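Local coordinates for transcriptional regulator (Mesorhizobium loti, PDB 3BHQ), which probably binds cis-regulatory DNA and controls transcription as a dimeric, all-helical member of the TetR family, at residues R15-A20 / E36-K41; L65-Q70 / E106-L111; E76-L81 / R97-V102. All coordinates share one frame; numbering follows the deposited sequence.

The three contacts are spread along the molecule, interaction 2 near its centre and interactions 1 and 3 on opposite sides of it. Interaction 1 joins helix 9-28 to helix 35-42 in the DNA-binding region and closes before the other two open. Interactions 2 and 3 both use helix 56-83, which meets helix 106-117 in the first and helix 88-103 in the second; interaction 3 is nested within the loop that interaction 2 closes. The centres of interactions 2 and 3 are about 15 Å apart, and L108 CD2 packs on V102 O between them. Because helix 56-83 also carries S66, which packs on I18, it connects the presumed DNA-reading part with the C-terminal, AefR-like region.

Interaction 1: residues R15-A20 / E36-K41; sequences REIIQA and EEIATK. With EDO (1,2-ethanediol), chain E.
Helices 15-20 and 36-41 approach to 8.6 Å between their short-segment axes at 119°, with A20 and K41 bringing their CA atoms to 5.9 Å. This is the packing of the first helix of a TetR-type DNA-binding domain against the first helix of the predicted helix-turn-helix motif, 34-53. A20, whose CB points at helix 36-41, has no bulk to hold the helices apart, and its methyl rests against both the carbonyl oxygen of I38 and the CG of K41. From the other helix, chi1 of -69° sets I38 CG1 beside the backbone N and leaves CG2 anti to it; I38 CG2 lies 3.9 Å from I17 O and 4.3 Å from I17 CG2. Methyl groups thus pack on one another and on backbone carbonyls. I38 also packs on A21, A24 and F25 of helix 9-28 and on L59 of helix 56-83, while I17 touches V49 and F53 of helix 46-53, which places the pair in the core of the small domain. K41 closes the exposed edge: its chain runs extended past A20, CE passing 3.5 Å from A20 O, then bends at chi4 (65°), and K41 NZ donates a 2.8 Å hydrogen bond to O1 of a 1,2-ethanediol, probably from the crystallisation liquor, which is also hydrogen-bonded to K28 NZ.

Interaction 2: residues L65-Q70 / E106-L111; sequences LSTASQ and EELLKL. With EDO (1,2-ethanediol), chain I.
The OG1 of T67 is held by a 2.7 Å hydrogen bond to O1 of a 1,2-ethanediol, probably from the crystallisation liquor, in which either oxygen may be the donor, and has a weak second bond to V63 O one turn back in its own helix. Its torsion explains the division of labour at this residue: with chi1 at -69° the hydroxyl sits beside the backbone N, while CG2 lies anti to that N and is turned to L108 of helix 106-111. Two leucines of that helix receive the threonine. L111 reaches toward T67 tip to tip, its CD2 coming 3.5 Å from T67 OG1 and 3.7 Å from T67 CB. L108 instead slides past T67 in the opposite sense, and its CD1 meets T67 CG2 at 3.4 Å, closer than carbon atoms usually pack. The backbones stay well apart, the CA atoms of T67 and L108 being 8.1 Å from each other, so side chains alone span the gap. The diol lies beside the contact, with its O2 3.7 Å from E107 CB. Within helix 106-111, on the side that meets I26 of helix 9-28, K110 NZ forms a salt bridge of 2.9 Å with E107 OE2, meeting it on the syn side and 19° out of the carboxylate plane. Within this TetR fold the contact joins helix 56-83 to helix 106-117; S66 of the former touches I18 of helix 9-28. Between the helices themselves the chemistry is methyl against methyl and hydroxyl, which implies cohesion by van der Waals packing, the hydroxyl's main partner in the crystal being the diol, with V63 O a weak one.

Interaction 3: residues E76-L81 / R97-V102; sequences ESVTTL and RRLIAV
With chi1 at -56°, V78 sets CG1 beside its backbone N and CG2 between that N and the carbonyl carbon, so that its two methyls serve different neighbours on helix 97-102. R98, in the conformer described here, answers with a chain folded at chi2 (-73°) and chi3 (-67°), which curls back past the valine. V78 CG1 lies 4.0 Å from R98 CB, and the fold of the chain returns R98 NE to 4.0 Å from the same methyl, a tentative contact because R98 has a second conformer. The two side chains cross at about a right angle. The guanidinium is met obliquely by this methyl, and no polar bond joins R98 to V78. V78 CG2 makes a looser approach, 4.5 Å, to CD2 of L99. In what is probably the regulatory part of this TetR-type fold, the pairing joins helix 56-83 to helix 88-103; L99 continues inward to F167 and L170 of helix 159-181, whereas R98 lies at the exposed margin and leans on I74. T79, next to V78, touches T141 and C144 of helix 123-150. Farther round helix 76-81, E76 O accepts both T80 N, at 3.0 Å, and T80 OG1, at 2.9 Å, the two donors arriving from opposite faces of the carbonyl plane.

Interaction 1: residues R15-A20 / E36-K41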
# COMPACT_ATOMS: atom_id res chain seq x y z
N ARG A 15 -25.48 -13.04 7.89
CA ARG A 15 -24.13 -13.55 7.67
C ARG A 15 -24.01 -14.23 6.30
O ARG A 15 -23.03 -14.01 5.58
CB ARG A 15 -23.73 -14.53 8.79
CG ARG A 15 -22.33 -15.17 8.60
CD ARG A 15 -21.89 -16.02 9.80
NE ARG A 15 -22.88 -17.02 10.20
CZ ARG A 15 -23.16 -18.15 9.54
NH1 ARG A 15 -22.53 -18.50 8.41
NH2 ARG A 15 -24.10 -18.95 10.04
N GLU A 16 -25.00 -15.06 5.95
CA GLU A 16 -25.01 -15.75 4.65
C GLU A 16 -25.07 -14.77 3.48
O GLU A 16 -24.39 -14.95 2.47
CB GLU A 16 -26.15 -16.76 4.57
CG GLU A 16 -25.94 -17.97 5.49
CD GLU A 16 -27.14 -18.88 5.66
OE1 GLU A 16 -28.25 -18.57 5.20
OE2 GLU A 16 -26.95 -19.93 6.31
N ILE A 17 -25.89 -13.72 3.64
CA ILE A 17 -25.99 -12.69 2.62
C ILE A 17 -24.64 -11.94 2.45
O ILE A 17 -24.21 -11.71 1.33
CB ILE A 17 -27.15 -11.69 2.94
CG1 ILE A 17 -28.49 -12.41 2.87
CG2 ILE A 17 -27.12 -10.50 1.99
CD1 ILE A 17 -29.65 -11.63 3.53
N ILE A 18 -24.02 -11.55 3.56
CA ILE A 18 -22.72 -10.85 3.51
C ILE A 18 -21.64 -11.76 2.89
O ILE A 18 -20.84 -11.32 2.06
CB ILE A 18 -22.31 -10.31 4.89
CG1 ILE A 18 -23.24 -9.17 5.31
CG2 ILE A 18 -20.86 -9.79 4.85
CD1 ILE A 18 -23.21 -8.84 6.79
N GLN A 19 -21.66 -13.03 3.25
CA GLN A 19 -20.71 -14.01 2.67
C GLN A 19 -20.88 -14.08 1.13
O GLN A 19 -19.91 -14.05 0.35
CB GLN A 19 -20.92 -15.36 3.35
CG GLN A 19 -19.98 -16.47 2.98
CD GLN A 19 -20.33 -17.81 3.65
OE1 GLN A 19 -21.09 -17.87 4.65
NE2 GLN A 19 -19.78 -18.89 3.10
N ALA A 20 -22.14 -14.22 0.68
CA ALA A 20 -22.45 -14.24 -0.74
C ALA A 20 -22.07 -12.96 -1.45
O ALA A 20 -21.52 -12.97 -2.54
CB ALA A 20 -23.96 -14.53 -0.95
N GLU A 36 -30.23 -8.78 -6.59
CA GLU A 36 -30.98 -9.97 -7.00
C GLU A 36 -30.06 -11.19 -7.13
O GLU A 36 -30.38 -12.27 -6.61
CB GLU A 36 -31.76 -9.69 -8.31
CG GLU A 36 -32.89 -8.60 -8.20
CD GLU A 36 -32.41 -7.12 -8.09
OE1 GLU A 36 -31.22 -6.80 -8.37
OE2 GLU A 36 -33.25 -6.26 -7.72
N GLU A 37 -28.90 -11.02 -7.76
CA GLU A 37 -27.93 -12.11 -7.88
C GLU A 37 -27.35 -12.55 -6.53
O GLU A 37 -27.13 -13.74 -6.28
CB GLU A 37 -26.81 -11.72 -8.87
CG GLU A 37 -27.35 -11.62 -10.31
CD GLU A 37 -26.41 -10.89 -11.25
OE1 GLU A 37 -26.23 -9.67 -11.07
OE2 GLU A 37 -25.91 -11.52 -12.20
N ILE A 38 -27.07 -11.57 -5.66
CA ILE A 38 -26.57 -11.86 -4.31
C ILE A 38 -27.62 -12.62 -3.50
O ILE A 38 -27.29 -13.61 -2.81
CB ILE A 38 -26.12 -10.56 -3.59
CG1 ILE A 38 -24.83 -10.03 -4.27
CG2 ILE A 38 -25.82 -10.83 -2.09
CD1 ILE A 38 -24.50 -8.59 -3.95
N ALA A 39 -28.88 -12.20 -3.61
CA ALA A 39 -29.99 -12.88 -2.93
C ALA A 39 -30.01 -14.35 -3.33
O ALA A 39 -30.06 -15.25 -2.48
CB ALA A 39 -31.36 -12.21 -3.24
N THR A 40 -29.95 -14.60 -4.64
CA THR A 40 -29.96 -15.97 -5.15
C THR A 40 -28.78 -16.79 -4.63
O THR A 40 -28.97 -17.90 -4.14
CB THR A 40 -29.99 -15.96 -6.68
OG1 THR A 40 -31.17 -15.28 -7.11
CG2 THR A 40 -29.98 -17.38 -7.24
N LYS A 41 -27.58 -16.21 -4.70
CA LYS A 41 -26.37 -16.87 -4.23
C LYS A 41 -26.43 -17.20 -2.73
O LYS A 41 -25.93 -18.24 -2.30
CB LYS A 41 -25.16 -15.99 -4.56
CG LYS A 41 -23.81 -16.55 -4.23
CD LYS A 41 -22.73 -15.52 -4.58
CE LYS A 41 -21.36 -16.01 -4.17
NZ LYS A 41 -20.99 -17.22 -4.99
C1 EDO E . -19.23 -15.32 -7.41
O1 EDO E . -19.02 -16.63 -6.87
C2 EDO E . -20.70 -14.94 -7.36
O2 EDO E . -21.08 -14.12 -8.46

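Interaction 2: residues L65-Q70 / E106-L111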
# COMPACT_ATOMS: atom_id res chain seq x y z
N LEU A 65 -16.90 -4.00 6.46
CA LEU A 65 -16.87 -4.11 7.91
C LEU A 65 -16.75 -5.54 8.42
O LEU A 65 -16.05 -5.78 9.40
CB LEU A 65 -18.07 -3.42 8.55
CG LEU A 65 -18.17 -1.92 8.36
CD1 LEU A 65 -19.55 -1.44 8.88
CD2 LEU A 65 -17.03 -1.20 9.09
N SER A 66 -17.45 -6.49 7.78
CA SER A 66 -17.37 -7.91 8.18
C SER A 66 -15.96 -8.46 8.00
O SER A 66 -15.45 -9.13 8.88
CB SER A 66 -18.35 -8.77 7.36
OG SER A 66 -18.31 -10.13 7.77
N THR A 67 -15.34 -8.14 6.87
CA THR A 67 -13.98 -8.59 6.59
C THR A 67 -12.99 -7.95 7.61
O THR A 67 -12.14 -8.67 8.17
CB THR A 67 -13.59 -8.31 5.15
OG1 THR A 67 -14.36 -9.16 4.30
CG2 THR A 67 -12.10 -8.64 4.95
N ALA A 68 -13.18 -6.68 7.92
CA ALA A 68 -12.33 -5.98 8.90
C ALA A 68 -12.44 -6.66 10.25
O ALA A 68 -11.45 -6.87 10.93
CB ALA A 68 -12.71 -4.51 9.02
N SER A 69 -13.67 -7.02 10.64
CA SER A 69 -13.89 -7.71 11.90
C SER A 69 -13.23 -9.10 11.95
O SER A 69 -12.60 -9.46 12.95
CB SER A 69 -15.40 -7.88 12.14
OG SER A 69 -15.64 -8.55 13.35
N GLN A 70 -13.40 -9.86 10.88
CA GLN A 70 -12.86 -11.23 10.80
C GLN A 70 -11.33 -11.23 10.88
O GLN A 70 -10.74 -12.01 11.62
CB GLN A 70 -13.30 -11.91 9.50
CG GLN A 70 -14.78 -12.24 9.44
CD GLN A 70 -15.23 -12.59 8.02
OE1 GLN A 70 -14.45 -13.11 7.21
NE2 GLN A 70 -16.49 -12.29 7.70
N GLU A 106 -5.21 -14.28 -0.71
CA GLU A 106 -5.56 -13.85 -2.05
C GLU A 106 -6.91 -13.14 -2.15
O GLU A 106 -7.01 -12.10 -2.80
CB GLU A 106 -5.49 -15.06 -3.00
CG GLU A 106 -5.69 -14.74 -4.49
CD GLU A 106 -4.61 -13.82 -5.11
OE1 GLU A 106 -3.50 -13.65 -4.52
OE2 GLU A 106 -4.88 -13.26 -6.21
N GLU A 107 -7.93 -13.67 -1.48
CA GLU A 107 -9.24 -13.05 -1.55
C GLU A 107 -9.27 -11.70 -0.85
O GLU A 107 -9.90 -10.76 -1.33
CB GLU A 107 -10.33 -14.01 -1.06
CG GLU A 107 -10.42 -15.34 -1.88
CD GLU A 107 -10.53 -15.14 -3.40
OE1 GLU A 107 -11.49 -14.49 -3.83
OE2 GLU A 107 -9.65 -15.63 -4.17
N LEU A 108 -8.53 -11.58 0.26
CA LEU A 108 -8.40 -10.32 0.97
C LEU A 108 -7.71 -9.26 0.09
O LEU A 108 -8.12 -8.11 0.06
CB LEU A 108 -7.65 -10.50 2.31
CG LEU A 108 -7.57 -9.31 3.23
CD1 LEU A 108 -8.99 -8.89 3.67
CD2 LEU A 108 -6.73 -9.62 4.44
N LEU A 109 -6.68 -9.66 -0.65
CA LEU A 109 -5.99 -8.73 -1.56
C LEU A 109 -6.93 -8.25 -2.67
O LEU A 109 -6.89 -7.08 -3.04
CB LEU A 109 -4.75 -9.38 -2.16
CG LEU A 109 -3.63 -9.78 -1.18
CD1 LEU A 109 -2.55 -10.60 -1.91
CD2 LEU A 109 -3.01 -8.61 -0.56
N LYS A 110 -7.75 -9.16 -3.20
CA LYS A 110 -8.74 -8.77 -4.22
C LYS A 110 -9.72 -7.74 -3.66
O LYS A 110 -10.02 -6.72 -4.32
CB LYS A 110 -9.48 -9.98 -4.77
CG LYS A 110 -8.62 -10.96 -5.63
CD LYS A 110 -9.39 -12.26 -5.98
CE LYS A 110 -8.51 -13.21 -6.76
NZ LYS A 110 -9.10 -14.61 -6.82
N LEU A 111 -10.19 -7.95 -2.44
CA LEU A 111 -11.09 -6.98 -1.79
C LEU A 111 -10.37 -5.62 -1.58
O LEU A 111 -10.98 -4.54 -1.81
CB LEU A 111 -11.62 -7.53 -0.46
CG LEU A 111 -12.69 -6.68 0.24
CD1 LEU A 111 -13.96 -6.55 -0.61
CD2 LEU A 111 -13.02 -7.21 1.66
C1 EDO I . -12.05 -11.64 2.66
O1 EDO I . -13.24 -11.46 3.41
C2 EDO I . -12.48 -11.99 1.26
O2 EDO I . -13.13 -13.26 1.31

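Interaction 3: residues E76-L81 / R97-V102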
# COMPACT_ATOMS: atom_id res chain seq x y z
N GLU A 76 -6.10 -10.46 16.86
CA GLU A 76 -6.19 -10.52 18.33
C GLU A 76 -5.73 -11.86 18.93
O GLU A 76 -5.07 -11.87 19.97
CB GLU A 76 -7.61 -10.21 18.83
CG GLU A 76 -7.98 -8.73 18.74
CD GLU A 76 -9.36 -8.39 19.32
OE1 GLU A 76 -10.19 -9.31 19.56
OE2 GLU A 76 -9.62 -7.18 19.53
N SER A 77 -6.07 -12.97 18.27
CA SER A 77 -5.66 -14.30 18.76
C SER A 77 -4.14 -14.46 18.70
O SER A 77 -3.54 -14.96 19.63
CB SER A 77 -6.34 -15.43 17.99
OG SER A 77 -6.00 -15.41 16.62
N VAL A 78 -3.53 -14.01 17.60
CA VAL A 78 -2.06 -14.12 17.43
C VAL A 78 -1.25 -13.16 18.31
O VAL A 78 -0.18 -13.53 18.81
CB VAL A 78 -1.65 -14.09 15.91
CG1 VAL A 78 -2.38 -15.20 15.16
CG2 VAL A 78 -1.92 -12.75 15.27
N THR A 79 -1.75 -11.94 18.54
CA THR A 79 -1.08 -11.01 19.47
C THR A 79 -1.21 -11.55 20.91
O THR A 79 -0.28 -11.40 21.69
CB THR A 79 -1.55 -9.55 19.35
OG1 THR A 79 -2.97 -9.50 19.48
CG2 THR A 79 -1.14 -8.99 17.99
N THR A 80 -2.34 -12.18 21.24
CA THR A 80 -2.47 -12.83 22.56
C THR A 80 -1.42 -13.94 22.72
O THR A 80 -0.81 -14.04 23.78
CB THR A 80 -3.88 -13.41 22.81
OG1 THR A 80 -4.83 -12.33 22.81
CG2 THR A 80 -3.95 -14.13 24.17
N LEU A 81 -1.21 -14.75 21.68
CA LEU A 81 -0.17 -15.80 21.74
C LEU A 81 1.20 -15.21 22.01
O LEU A 81 1.91 -15.72 22.87
CB LEU A 81 -0.12 -16.64 20.47
CG LEU A 81 -1.34 -17.54 20.22
CD1 LEU A 81 -1.29 -18.12 18.80
CD2 LEU A 81 -1.43 -18.64 21.27
N ARG A 97 5.06 -14.42 10.93
CA ARG A 97 4.68 -15.46 9.97
C ARG A 97 3.16 -15.56 9.80
O ARG A 97 2.66 -15.67 8.67
CB ARG A 97 5.29 -16.81 10.36
CG ARG A 97 6.80 -16.85 10.25
CD ARG A 97 7.33 -18.09 10.95
NE ARG A 97 8.80 -18.14 11.03
CZ ARG A 97 9.48 -19.22 11.44
NH1 ARG A 97 8.86 -20.35 11.77
NH2 ARG A 97 10.81 -19.19 11.50
N ARG A 98 2.41 -15.48 10.91
CA ARG A 98 0.94 -15.52 10.86
C ARG A 98 0.37 -14.26 10.20
O ARG A 98 -0.58 -14.35 9.42
CB ARG A 98 0.31 -15.70 12.25
CG ARG A 98 0.60 -17.03 12.91
CD ARG A 98 -0.16 -18.22 12.28
NE ARG A 98 -1.61 -18.13 12.49
CZ ARG A 98 -2.55 -17.77 11.60
NH1 ARG A 98 -3.82 -17.75 11.99
NH2 ARG A 98 -2.26 -17.44 10.34
N LEU A 99 0.94 -13.08 10.52
CA LEU A 99 0.49 -11.80 9.93
C LEU A 99 0.63 -11.82 8.42
O LEU A 99 -0.29 -11.39 7.71
CB LEU A 99 1.26 -10.59 10.48
CG LEU A 99 1.10 -10.20 11.94
CD1 LEU A 99 2.07 -9.04 12.26
CD2 LEU A 99 -0.36 -9.82 12.26
N ILE A 100 1.78 -12.29 7.93
CA ILE A 100 2.00 -12.42 6.48
C ILE A 100 0.97 -13.31 5.86
O ILE A 100 0.35 -12.96 4.88
CB ILE A 100 3.39 -13.03 6.12
CG1 ILE A 100 4.47 -11.99 6.40
CG2 ILE A 100 3.45 -13.48 4.64
CD1 ILE A 100 5.87 -12.51 6.18
N ALA A 101 0.74 -14.49 6.44
CA ALA A 101 -0.23 -15.46 5.88
C ALA A 101 -1.66 -14.91 5.83
O ALA A 101 -2.36 -15.08 4.84
CB ALA A 101 -0.18 -16.77 6.65
N VAL A 102 -2.08 -14.24 6.90
CA VAL A 102 -3.42 -13.66 6.99
C VAL A 102 -3.61 -12.47 6.03
O VAL A 102 -4.59 -12.40 5.28
CB VAL A 102 -3.72 -13.21 8.46
CG1 VAL A 102 -5.00 -12.39 8.56
CG2 VAL A 102 -3.78 -14.43 9.36